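Local atomic coordinates of probable mannosyltransferase KTR4 (Saccharomyces cerevisiae, PDB entry 5A07), a protein that belongs to a glycosyltransferase family of the GT-A clan and binds guanosine-5'-diphosphate and a manganese ion in its pocket. Residues K254-D264 against T314-D325; P98-T106 against N242-N250. One frame throughout, in Å; residues are numbered along the deposited sequence.

Interaction 1. Residues K254-D264 against T314-D325; sequences KIYGFVLNLYD and TCHFWTNFEIVD
Tyr256 OH donates to Glu322 OE1 at 2.7 Å and accepts a hydrogen bond from a water 3.0 Å from Tyr256 OH; that water also donates to Phe321 O. The carboxylate oxygen is met on its anti side, at the edge of the phenol ring, the planes almost perpendicular. Glu322 OE2 turns to salt bridges with Arg230 and Arg358, so the buried carboxylate is held at both oxygens. With CG anti to the backbone N (chi1 -167°), the Tyr256 ring meets Phe317 obliquely, Tyr256 CE2 3.7 Å from Phe317 CD2 and the planes at 48°. Phe317 places CD1 over one face of Phe258, 3.5 Å from Phe258 CG with the planes inclined at 41°, completing an aromatic cluster.

On the other side of the sheet, Leu262 CD1 sits over the five-membered ring of Trp318, 3.3 Å from its centroid, a CH-pi contact; Asn320 ND2 covers the opposite indole face. His316 ND1 donates to Thr314 O, 3.0 Å away and in the imidazole plane, which helps fix the ring's rotation, with Asp264 OD2 over one face. Back on the Phe317 side, Cys315 SG, disulfide-bonded to Cys417, lies 3.7 Å from the Tyr263 ring centroid, over the face.

Two antiparallel ladders, around Gly257-Ile323 and Leu262-His316, differ in register by two residues. They belong to the buried mixed sheet at the heart of this GT-A-type domain.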
loop_
_atom_site.group_PDB
_atom_site.type_symbol
_atom_site.label_atom_id
_atom_site.label_comp_id
_atom_site.label_asym_id
_atom_site.label_seq_id
_atom_site.Cartn_x
_atom_site.Cartn_y
_atom_site.Cartn_z
ATOM N N LYS B 254 -9.451 3.647 -11.585
ATOM C CA LYS B 254 -8.878 3.252 -10.353
ATOM C C LYS B 254 -7.693 4.112 -10.015
ATOM O O LYS B 254 -6.802 4.319 -10.834
ATOM C CB LYS B 254 -8.457 1.779 -10.396
ATOM C CG LYS B 254 -9.539 0.867 -10.912
ATOM C CD LYS B 254 -10.783 0.888 -10.066
ATOM C CE LYS B 254 -11.780 -0.136 -10.642
ATOM N NZ LYS B 254 -12.995 0.045 -9.837
ATOM N N ILE B 255 -7.674 4.580 -8.787
ATOM C CA ILE B 255 -6.562 5.404 -8.337
ATOM C C ILE B 255 -5.518 4.655 -7.528
ATOM O O ILE B 255 -4.495 5.207 -7.186
ATOM C CB ILE B 255 -7.058 6.585 -7.488
ATOM C CG1 ILE B 255 -7.729 6.134 -6.218
ATOM C CG2 ILE B 255 -7.945 7.501 -8.384
ATOM C CD1 ILE B 255 -7.939 7.227 -5.148
ATOM N N TYR B 256 -5.820 3.399 -7.164
ATOM C CA TYR B 256 -4.920 2.692 -6.276
ATOM C C TYR B 256 -5.149 1.195 -6.455
ATOM O O TYR B 256 -6.294 0.746 -6.593
ATOM C CB TYR B 256 -5.141 3.104 -4.844
ATOM C CG TYR B 256 -4.031 2.638 -3.892
ATOM C CD1 TYR B 256 -2.820 3.318 -3.842
ATOM C CD2 TYR B 256 -4.184 1.558 -3.087
ATOM C CE1 TYR B 256 -1.805 2.901 -3.006
ATOM C CE2 TYR B 256 -3.167 1.163 -2.211
ATOM C CZ TYR B 256 -1.993 1.862 -2.184
ATOM O OH TYR B 256 -0.992 1.482 -1.346
ATOM N N GLY B 257 -4.056 0.458 -6.472
ATOM C CA GLY B 257 -4.071 -0.984 -6.528
ATOM C C GLY B 257 -3.229 -1.607 -5.439
ATOM O O GLY B 257 -2.083 -1.148 -5.172
ATOM N N PHE B 258 -3.778 -2.657 -4.807
ATOM C CA PHE B 258 -3.110 -3.349 -3.750
ATOM C C PHE B 258 -3.305 -4.855 -3.906
ATOM O O PHE B 258 -4.184 -5.319 -4.637
ATOM C CB PHE B 258 -3.603 -2.866 -2.372
ATOM C CG PHE B 258 -4.981 -3.375 -1.977
ATOM C CD1 PHE B 258 -6.110 -2.748 -2.407
ATOM C CD2 PHE B 258 -5.125 -4.490 -1.187
ATOM C CE1 PHE B 258 -7.376 -3.219 -2.056
ATOM C CE2 PHE B 258 -6.381 -4.979 -0.843
ATOM C CZ PHE B 258 -7.493 -4.338 -1.297
ATOM N N VAL B 259 -2.473 -5.589 -3.201
ATOM C CA VAL B 259 -2.587 -7.048 -3.093
ATOM C C VAL B 259 -2.843 -7.627 -1.697
ATOM O O VAL B 259 -3.476 -8.735 -1.580
ATOM C CB VAL B 259 -1.414 -7.836 -3.746
ATOM C CG1 VAL B 259 -1.368 -7.662 -5.240
ATOM C CG2 VAL B 259 -0.075 -7.454 -3.147
ATOM N N LEU B 260 -2.323 -6.956 -0.669
ATOM C CA LEU B 260 -2.345 -7.450 0.663
ATOM C C LEU B 260 -2.852 -6.321 1.603
ATOM O O LEU B 260 -2.574 -5.153 1.365
ATOM C CB LEU B 260 -0.932 -7.944 1.114
ATOM C CG LEU B 260 -0.545 -9.260 0.423
ATOM C CD1 LEU B 260 0.954 -9.551 0.454
ATOM C CD2 LEU B 260 -1.350 -10.418 1.023
ATOM N N ASN B 261 -3.541 -6.689 2.672
ATOM C CA ASN B 261 -4.303 -5.728 3.507
ATOM C C ASN B 261 -4.179 -6.235 4.932
ATOM O O ASN B 261 -4.645 -7.314 5.236
ATOM C CB ASN B 261 -5.752 -5.795 2.972
ATOM C CG ASN B 261 -6.638 -4.701 3.486
ATOM O OD1 ASN B 261 -6.763 -4.474 4.714
ATOM N ND2 ASN B 261 -7.314 -4.038 2.551
ATOM N N LEU B 262 -3.544 -5.467 5.801
ATOM C CA LEU B 262 -3.087 -5.914 7.086
ATOM C C LEU B 262 -3.453 -4.950 8.238
ATOM O O LEU B 262 -3.669 -3.770 8.050
ATOM C CB LEU B 262 -1.526 -6.008 7.124
ATOM C CG LEU B 262 -0.773 -6.844 6.077
ATOM C CD1 LEU B 262 0.747 -6.789 6.330
ATOM C CD2 LEU B 262 -1.271 -8.263 6.112
ATOM N N TYR B 263 -3.380 -5.496 9.414
ATOM C CA TYR B 263 -3.371 -4.739 10.646
ATOM C C TYR B 263 -1.927 -4.237 10.855
ATOM O O TYR B 263 -0.970 -4.904 10.479
ATOM C CB TYR B 263 -3.805 -5.577 11.821
ATOM C CG TYR B 263 -5.280 -5.844 11.828
ATOM C CD1 TYR B 263 -5.826 -6.879 11.051
ATOM C CD2 TYR B 263 -6.138 -5.047 12.529
ATOM C CE1 TYR B 263 -7.213 -7.115 11.025
ATOM C CE2 TYR B 263 -7.554 -5.248 12.482
ATOM C CZ TYR B 263 -8.073 -6.303 11.734
ATOM O OH TYR B 263 -9.453 -6.496 11.653
ATOM N N ASP B 264 -1.805 -3.125 11.538
ATOM C CA ASP B 264 -0.528 -2.618 11.896
ATOM C C ASP B 264 -0.255 -2.803 13.398
ATOM O O ASP B 264 -1.114 -3.112 14.177
ATOM C CB ASP B 264 -0.443 -1.133 11.537
ATOM C CG ASP B 264 0.991 -0.703 11.061
ATOM O OD1 ASP B 264 1.976 -1.328 11.426
ATOM O OD2 ASP B 264 1.127 0.267 10.346
ATOM N N THR B 314 -6.496 -0.107 12.563
ATOM C CA THR B 314 -5.097 -0.196 12.094
ATOM C C THR B 314 -4.986 -0.918 10.785
ATOM O O THR B 314 -3.870 -1.151 10.281
ATOM C CB THR B 314 -4.091 -0.710 13.132
ATOM O OG1 THR B 314 -4.253 -2.121 13.309
ATOM C CG2 THR B 314 -4.285 -0.016 14.436
ATOM N N CYS B 315 -6.121 -1.228 10.136
ATOM C CA CYS B 315 -6.041 -1.849 8.792
ATOM C C CYS B 315 -5.430 -0.881 7.782
ATOM O O CYS B 315 -5.683 0.327 7.793
ATOM C CB CYS B 315 -7.411 -2.297 8.327
ATOM S SG CYS B 315 -8.015 -3.658 9.344
ATOM N N HIS B 316 -4.555 -1.432 6.910
ATOM C CA HIS B 316 -3.907 -0.670 5.899
ATOM C C HIS B 316 -3.558 -1.517 4.682
ATOM O O HIS B 316 -3.389 -2.727 4.797
ATOM C CB HIS B 316 -2.658 0.026 6.488
ATOM C CG HIS B 316 -1.614 -0.923 6.987
ATOM N ND1 HIS B 316 -1.677 -1.548 8.225
ATOM C CD2 HIS B 316 -0.506 -1.391 6.391
ATOM C CE1 HIS B 316 -0.629 -2.336 8.360
ATOM N NE2 HIS B 316 0.105 -2.246 7.273
ATOM N N PHE B 317 -3.439 -0.869 3.538
ATOM C CA PHE B 317 -2.902 -1.539 2.345
ATOM C C PHE B 317 -1.417 -1.723 2.624
ATOM O O PHE B 317 -0.766 -0.810 3.109
ATOM C CB PHE B 317 -3.103 -0.703 1.103
ATOM C CG PHE B 317 -4.524 -0.235 0.948
ATOM C CD1 PHE B 317 -5.524 -1.170 0.716
ATOM C CD2 PHE B 317 -4.855 1.105 1.047
ATOM C CE1 PHE B 317 -6.868 -0.781 0.669
ATOM C CE2 PHE B 317 -6.161 1.497 0.960
ATOM C CZ PHE B 317 -7.158 0.557 0.771
ATOM N N TRP B 318 -0.885 -2.882 2.252
ATOM C CA TRP B 318 0.519 -3.169 2.543
ATOM C C TRP B 318 1.396 -2.693 1.424
ATOM O O TRP B 318 1.641 -3.412 0.423
ATOM C CB TRP B 318 0.688 -4.654 2.761
ATOM C CG TRP B 318 1.912 -4.978 3.643
ATOM C CD1 TRP B 318 2.419 -4.231 4.647
ATOM C CD2 TRP B 318 2.685 -6.154 3.568
ATOM N NE1 TRP B 318 3.503 -4.911 5.239
ATOM C CE2 TRP B 318 3.670 -6.088 4.579
ATOM C CE3 TRP B 318 2.683 -7.246 2.716
ATOM C CZ2 TRP B 318 4.621 -7.066 4.730
ATOM C CZ3 TRP B 318 3.611 -8.254 2.932
ATOM C CH2 TRP B 318 4.538 -8.155 3.935
ATOM N N THR B 319 1.880 -1.494 1.605
ATOM C CA THR B 319 2.411 -0.677 0.509
ATOM C C THR B 319 3.746 -1.129 -0.113
ATOM O O THR B 319 4.193 -0.519 -1.063
ATOM C CB THR B 319 2.605 0.796 0.965
ATOM O OG1 THR B 319 3.427 0.800 2.128
ATOM C CG2 THR B 319 1.204 1.429 1.262
ATOM N N ASN B 320 4.405 -2.186 0.380
ATOM C CA ASN B 320 5.584 -2.635 -0.345
ATOM C C ASN B 320 5.298 -2.918 -1.806
ATOM O O ASN B 320 6.179 -2.857 -2.643
ATOM C CB ASN B 320 6.319 -3.763 0.369
ATOM C CG ASN B 320 5.443 -4.961 0.713
ATOM O OD1 ASN B 320 4.941 -5.637 -0.157
ATOM N ND2 ASN B 320 5.343 -5.253 1.975
ATOM N N PHE B 321 4.074 -3.331 -2.098
ATOM C CA PHE B 321 3.508 -3.319 -3.462
ATOM C C PHE B 321 2.422 -2.266 -3.494
ATOM O O PHE B 321 1.592 -2.228 -2.603
ATOM C CB PHE B 321 2.839 -4.669 -3.763
ATOM C CG PHE B 321 1.961 -4.664 -5.026
ATOM C CD1 PHE B 321 0.668 -4.162 -4.990
ATOM C CD2 PHE B 321 2.443 -5.081 -6.206
ATOM C CE1 PHE B 321 -0.140 -4.153 -6.128
ATOM C CE2 PHE B 321 1.682 -5.057 -7.337
ATOM C CZ PHE B 321 0.391 -4.590 -7.318
ATOM N N GLU B 322 2.445 -1.359 -4.453
ATOM C CA GLU B 322 1.267 -0.506 -4.659
ATOM C C GLU B 322 1.310 0.005 -6.115
ATOM O O GLU B 322 2.408 0.210 -6.677
ATOM C CB GLU B 322 1.152 0.594 -3.618
ATOM C CG GLU B 322 2.359 1.506 -3.530
ATOM C CD GLU B 322 2.281 2.585 -2.465
ATOM O OE1 GLU B 322 1.207 2.910 -1.864
ATOM O OE2 GLU B 322 3.343 3.178 -2.246
ATOM N N ILE B 323 0.138 0.109 -6.761
ATOM C CA ILE B 323 0.005 0.781 -8.071
ATOM C C ILE B 323 -0.739 2.074 -7.683
ATOM O O ILE B 323 -1.821 2.006 -7.099
ATOM C CB ILE B 323 -0.873 0.013 -9.013
ATOM C CG1 ILE B 323 -0.488 -1.458 -9.175
ATOM C CG2 ILE B 323 -0.848 0.658 -10.365
ATOM C CD1 ILE B 323 0.867 -1.671 -9.622
ATOM N N VAL B 324 -0.197 3.219 -8.003
ATOM C CA VAL B 324 -0.802 4.452 -7.502
ATOM C C VAL B 324 -0.878 5.527 -8.590
ATOM O O VAL B 324 0.048 5.736 -9.392
ATOM C CB VAL B 324 -0.190 4.935 -6.164
ATOM C CG1 VAL B 324 1.279 5.063 -6.250
ATOM C CG2 VAL B 324 -0.853 6.244 -5.727
ATOM N N ASP B 325 -2.043 6.156 -8.630
ATOM C CA ASP B 325 -2.335 7.290 -9.473
ATOM C C ASP B 325 -1.827 8.510 -8.713
ATOM O O ASP B 325 -2.400 8.948 -7.719
ATOM C CB ASP B 325 -3.843 7.357 -9.765
ATOM C CG ASP B 325 -4.260 8.506 -10.728
ATOM O OD1 ASP B 325 -3.448 9.460 -10.897
ATOM O OD2 ASP B 325 -5.374 8.407 -11.331
HETATM O O HOH W 1 -6.334 6.433 -12.451
HETATM O O HOH W 2 -0.707 -1.498 -1.279
HETATM O O HOH W 3 -0.532 -4.453 -1.338
#

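Interaction 2. Residues P98-T106 against N242-N250; sequences PLAGKAKGT and NYDVFQFMN
The Gln247 side-chain amide has Ala103 CB over one face, 3.9 Å from Gln247 CD, while at its end the Gln247 NE2 hydrogen bond to Leu99 O (3.0 Å) runs in the amide plane. This bond is nearly straight (171°) and uses a lone pair of the carbonyl; a bend at chi2 (-71°) curls the glutamine chain toward it. Lys102 N donates to the same Leu99 O, closing the type II turn from Leu99 to Lys102, so the glutamine reads a carbonyl already engaged in the turn.

The Asp244 carboxylate is shared between both segments. Its OD2 accepts from Gly101 N at 2.9 Å, nearly along the C-O axis, and also binds Tyr136 OH. Its OD1 takes Gln247 N at 2.9 Å from well above the carboxylate plane, an N-cap bond at the start of the helix. One side chain thus caps the helix and holds the turn.

Phe246 meets the extended chain obliquely: Ala103 CB approaches Phe246 CB to 3.5 Å, and Gly105 CA, carrying no side chain, comes within 3.6 Å of Phe246 CE2. Tyr136 makes an edge-to-face pair with the same phenylalanine ring. Beyond these residues, Phe246 reaches Trp229 of strand 227-230 and Ile323 of strand 322-325, which sets the first turn of helix 245-251 against the mixed sheet where strand 105-110 begins.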
loop_
_atom_site.group_PDB
_atom_site.type_symbol
_atom_site.label_atom_id
_atom_site.label_comp_id
_atom_site.label_asym_id
_atom_site.label_seq_id
_atom_site.Cartn_x
_atom_site.Cartn_y
_atom_site.Cartn_z
ATOM N N PRO B 98 -2.065 -0.998 -29.754
ATOM C CA PRO B 98 -1.574 0.386 -29.828
ATOM C C PRO B 98 -1.407 1.112 -28.496
ATOM O O PRO B 98 -0.474 1.871 -28.352
ATOM C CB PRO B 98 -2.638 1.138 -30.643
ATOM C CG PRO B 98 -3.446 0.085 -31.336
ATOM C CD PRO B 98 -3.230 -1.248 -30.635
ATOM N N LEU B 99 -2.292 0.905 -27.523
ATOM C CA LEU B 99 -2.143 1.548 -26.217
ATOM C C LEU B 99 -1.134 0.868 -25.278
ATOM O O LEU B 99 -0.892 1.356 -24.174
ATOM C CB LEU B 99 -3.507 1.648 -25.547
ATOM C CG LEU B 99 -4.524 2.577 -26.273
ATOM C CD1 LEU B 99 -5.916 2.414 -25.648
ATOM C CD2 LEU B 99 -4.067 4.016 -26.199
ATOM N N ALA B 100 -0.595 -0.288 -25.657
ATOM C CA ALA B 100 0.275 -1.021 -24.749
ATOM C C ALA B 100 1.518 -0.235 -24.506
ATOM O O ALA B 100 2.202 0.214 -25.416
ATOM C CB ALA B 100 0.636 -2.361 -25.328
ATOM N N GLY B 101 1.841 -0.021 -23.262
ATOM C CA GLY B 101 3.096 0.654 -22.955
ATOM C C GLY B 101 2.952 2.136 -22.934
ATOM O O GLY B 101 3.939 2.820 -22.666
ATOM N N LYS B 102 1.769 2.670 -23.216
ATOM C CA LYS B 102 1.665 4.115 -23.460
ATOM C C LYS B 102 1.176 4.890 -22.303
ATOM O O LYS B 102 1.092 6.095 -22.414
ATOM C CB LYS B 102 0.715 4.453 -24.625
ATOM C CG LYS B 102 0.989 3.725 -25.926
ATOM C CD LYS B 102 2.479 3.600 -26.211
ATOM C CE LYS B 102 2.984 4.834 -26.869
ATOM N NZ LYS B 102 2.591 4.675 -28.290
ATOM N N ALA B 103 0.851 4.260 -21.170
ATOM C CA ALA B 103 0.509 5.035 -20.031
ATOM C C ALA B 103 1.693 5.794 -19.541
ATOM O O ALA B 103 2.858 5.412 -19.767
ATOM C CB ALA B 103 -0.061 4.139 -18.947
ATOM N N LYS B 104 1.452 6.899 -18.843
ATOM C CA LYS B 104 2.558 7.651 -18.253
ATOM C C LYS B 104 2.929 7.067 -16.862
ATOM O O LYS B 104 2.550 7.597 -15.818
ATOM C CB LYS B 104 2.215 9.136 -18.051
ATOM C CG LYS B 104 1.600 9.808 -19.214
ATOM C CD LYS B 104 2.520 10.090 -20.300
ATOM C CE LYS B 104 2.048 11.383 -21.004
ATOM N NZ LYS B 104 2.551 11.276 -22.405
ATOM N N GLY B 105 3.671 5.964 -16.895
ATOM C CA GLY B 105 3.899 5.181 -15.721
ATOM C C GLY B 105 5.320 4.684 -15.670
ATOM O O GLY B 105 5.981 4.572 -16.733
ATOM N N THR B 106 5.763 4.390 -14.440
ATOM C CA THR B 106 7.079 3.851 -14.201
ATOM C C THR B 106 6.987 2.841 -13.079
ATOM O O THR B 106 6.137 2.964 -12.191
ATOM C CB THR B 106 8.087 4.947 -13.866
ATOM O OG1 THR B 106 9.429 4.455 -13.854
ATOM C CG2 THR B 106 7.735 5.642 -12.556
ATOM N N ASN B 242 -1.200 -10.469 -18.331
ATOM C CA ASN B 242 -1.225 -10.288 -19.778
ATOM C C ASN B 242 -2.067 -9.085 -20.297
ATOM O O ASN B 242 -2.538 -9.078 -21.424
ATOM C CB ASN B 242 -1.697 -11.589 -20.413
ATOM C CG ASN B 242 -0.632 -12.637 -20.339
ATOM O OD1 ASN B 242 0.505 -12.387 -20.664
ATOM N ND2 ASN B 242 -0.989 -13.794 -19.917
ATOM N N TYR B 243 -2.239 -8.094 -19.464
ATOM C CA TYR B 243 -2.842 -6.825 -19.816
ATOM C C TYR B 243 -2.004 -5.746 -19.198
ATOM O O TYR B 243 -1.334 -5.970 -18.192
ATOM C CB TYR B 243 -4.295 -6.716 -19.331
ATOM C CG TYR B 243 -4.482 -6.874 -17.832
ATOM C CD1 TYR B 243 -4.543 -8.112 -17.272
ATOM C CD2 TYR B 243 -4.539 -5.755 -17.011
ATOM C CE1 TYR B 243 -4.680 -8.273 -15.914
ATOM C CE2 TYR B 243 -4.668 -5.892 -15.672
ATOM C CZ TYR B 243 -4.749 -7.151 -15.118
ATOM O OH TYR B 243 -4.878 -7.314 -13.792
ATOM N N ASP B 244 -2.056 -4.573 -19.798
ATOM C CA ASP B 244 -1.363 -3.356 -19.297
ATOM C C ASP B 244 -2.058 -2.843 -18.040
ATOM O O ASP B 244 -3.211 -2.447 -18.072
ATOM C CB ASP B 244 -1.354 -2.310 -20.391
ATOM C CG ASP B 244 -0.519 -1.083 -20.066
ATOM O OD1 ASP B 244 -0.578 -0.554 -18.931
ATOM O OD2 ASP B 244 0.245 -0.644 -20.949
ATOM N N VAL B 245 -1.357 -2.922 -16.918
ATOM C CA VAL B 245 -1.917 -2.649 -15.620
ATOM C C VAL B 245 -2.220 -1.190 -15.436
ATOM O O VAL B 245 -3.291 -0.822 -14.972
ATOM C CB VAL B 245 -0.960 -3.163 -14.511
ATOM C CG1 VAL B 245 -1.357 -2.710 -13.131
ATOM C CG2 VAL B 245 -0.950 -4.676 -14.513
ATOM N N PHE B 246 -1.298 -0.336 -15.842
ATOM C CA PHE B 246 -1.590 1.118 -15.794
ATOM C C PHE B 246 -2.774 1.501 -16.667
ATOM O O PHE B 246 -3.611 2.321 -16.262
ATOM C CB PHE B 246 -0.369 1.957 -16.166
ATOM C CG PHE B 246 0.832 1.768 -15.299
ATOM C CD1 PHE B 246 0.741 1.703 -13.944
ATOM C CD2 PHE B 246 2.092 1.787 -15.843
ATOM C CE1 PHE B 246 1.857 1.625 -13.153
ATOM C CE2 PHE B 246 3.225 1.671 -15.031
ATOM C CZ PHE B 246 3.090 1.594 -13.676
ATOM N N GLN B 247 -2.873 0.933 -17.833
ATOM C CA GLN B 247 -4.032 1.246 -18.722
ATOM C C GLN B 247 -5.325 0.693 -18.133
ATOM O O GLN B 247 -6.358 1.303 -18.315
ATOM C CB GLN B 247 -3.833 0.739 -20.188
ATOM C CG GLN B 247 -2.671 1.412 -20.906
ATOM C CD GLN B 247 -2.907 2.882 -21.273
ATOM O OE1 GLN B 247 -3.586 3.587 -20.587
ATOM N NE2 GLN B 247 -2.319 3.320 -22.386
ATOM N N PHE B 248 -5.282 -0.472 -17.459
ATOM C CA PHE B 248 -6.432 -0.957 -16.758
ATOM C C PHE B 248 -6.892 0.024 -15.704
ATOM O O PHE B 248 -8.090 0.355 -15.592
ATOM C CB PHE B 248 -6.164 -2.332 -16.143
ATOM C CG PHE B 248 -7.172 -2.734 -15.143
ATOM C CD1 PHE B 248 -8.345 -3.340 -15.539
ATOM C CD2 PHE B 248 -6.966 -2.472 -13.779
ATOM C CE1 PHE B 248 -9.345 -3.670 -14.625
ATOM C CE2 PHE B 248 -7.937 -2.835 -12.834
ATOM C CZ PHE B 248 -9.143 -3.412 -13.258
ATOM N N MET B 249 -5.943 0.574 -14.970
ATOM C CA MET B 249 -6.280 1.556 -13.907
ATOM C C MET B 249 -6.966 2.785 -14.528
ATOM O O MET B 249 -7.972 3.306 -14.017
ATOM C CB MET B 249 -5.034 2.061 -13.163
ATOM C CG MET B 249 -4.110 1.064 -12.495
ATOM S SD MET B 249 -4.926 0.276 -11.178
ATOM C CE MET B 249 -4.728 1.546 -9.893
ATOM N N ASN B 250 -6.358 3.284 -15.564
ATOM C CA ASN B 250 -6.841 4.485 -16.201
ATOM C C ASN B 250 -8.226 4.265 -16.816
ATOM O O ASN B 250 -9.157 5.053 -16.582
ATOM C CB ASN B 250 -5.868 4.909 -17.305
ATOM C CG ASN B 250 -6.160 6.290 -17.781
ATOM O OD1 ASN B 250 -5.892 7.254 -17.110
ATOM N ND2 ASN B 250 -6.816 6.370 -18.896
#

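Interactions 1 and 2 have centres about 19 Å apart but meet through Met249, near the end of the helix that precedes strand 256-262. Lys254 N lies 2.9 Å from Met249 O, a probable hydrogen bond, and Met249 CE packs 3.5 Å from Tyr256 N. On the partner strand, Ile323 CG2 is 3.9 Å from Met249 CG, so one methionine touches both strands of the first ladder. Both contacts reach the same mixed sheet, at different distances from the nucleotide: the Trp318 side chain is about 6 Å from guanosine-5'-diphosphate and 7 Å from the manganese ion, whereas that of Thr106 is about 14 Å from the nucleotide.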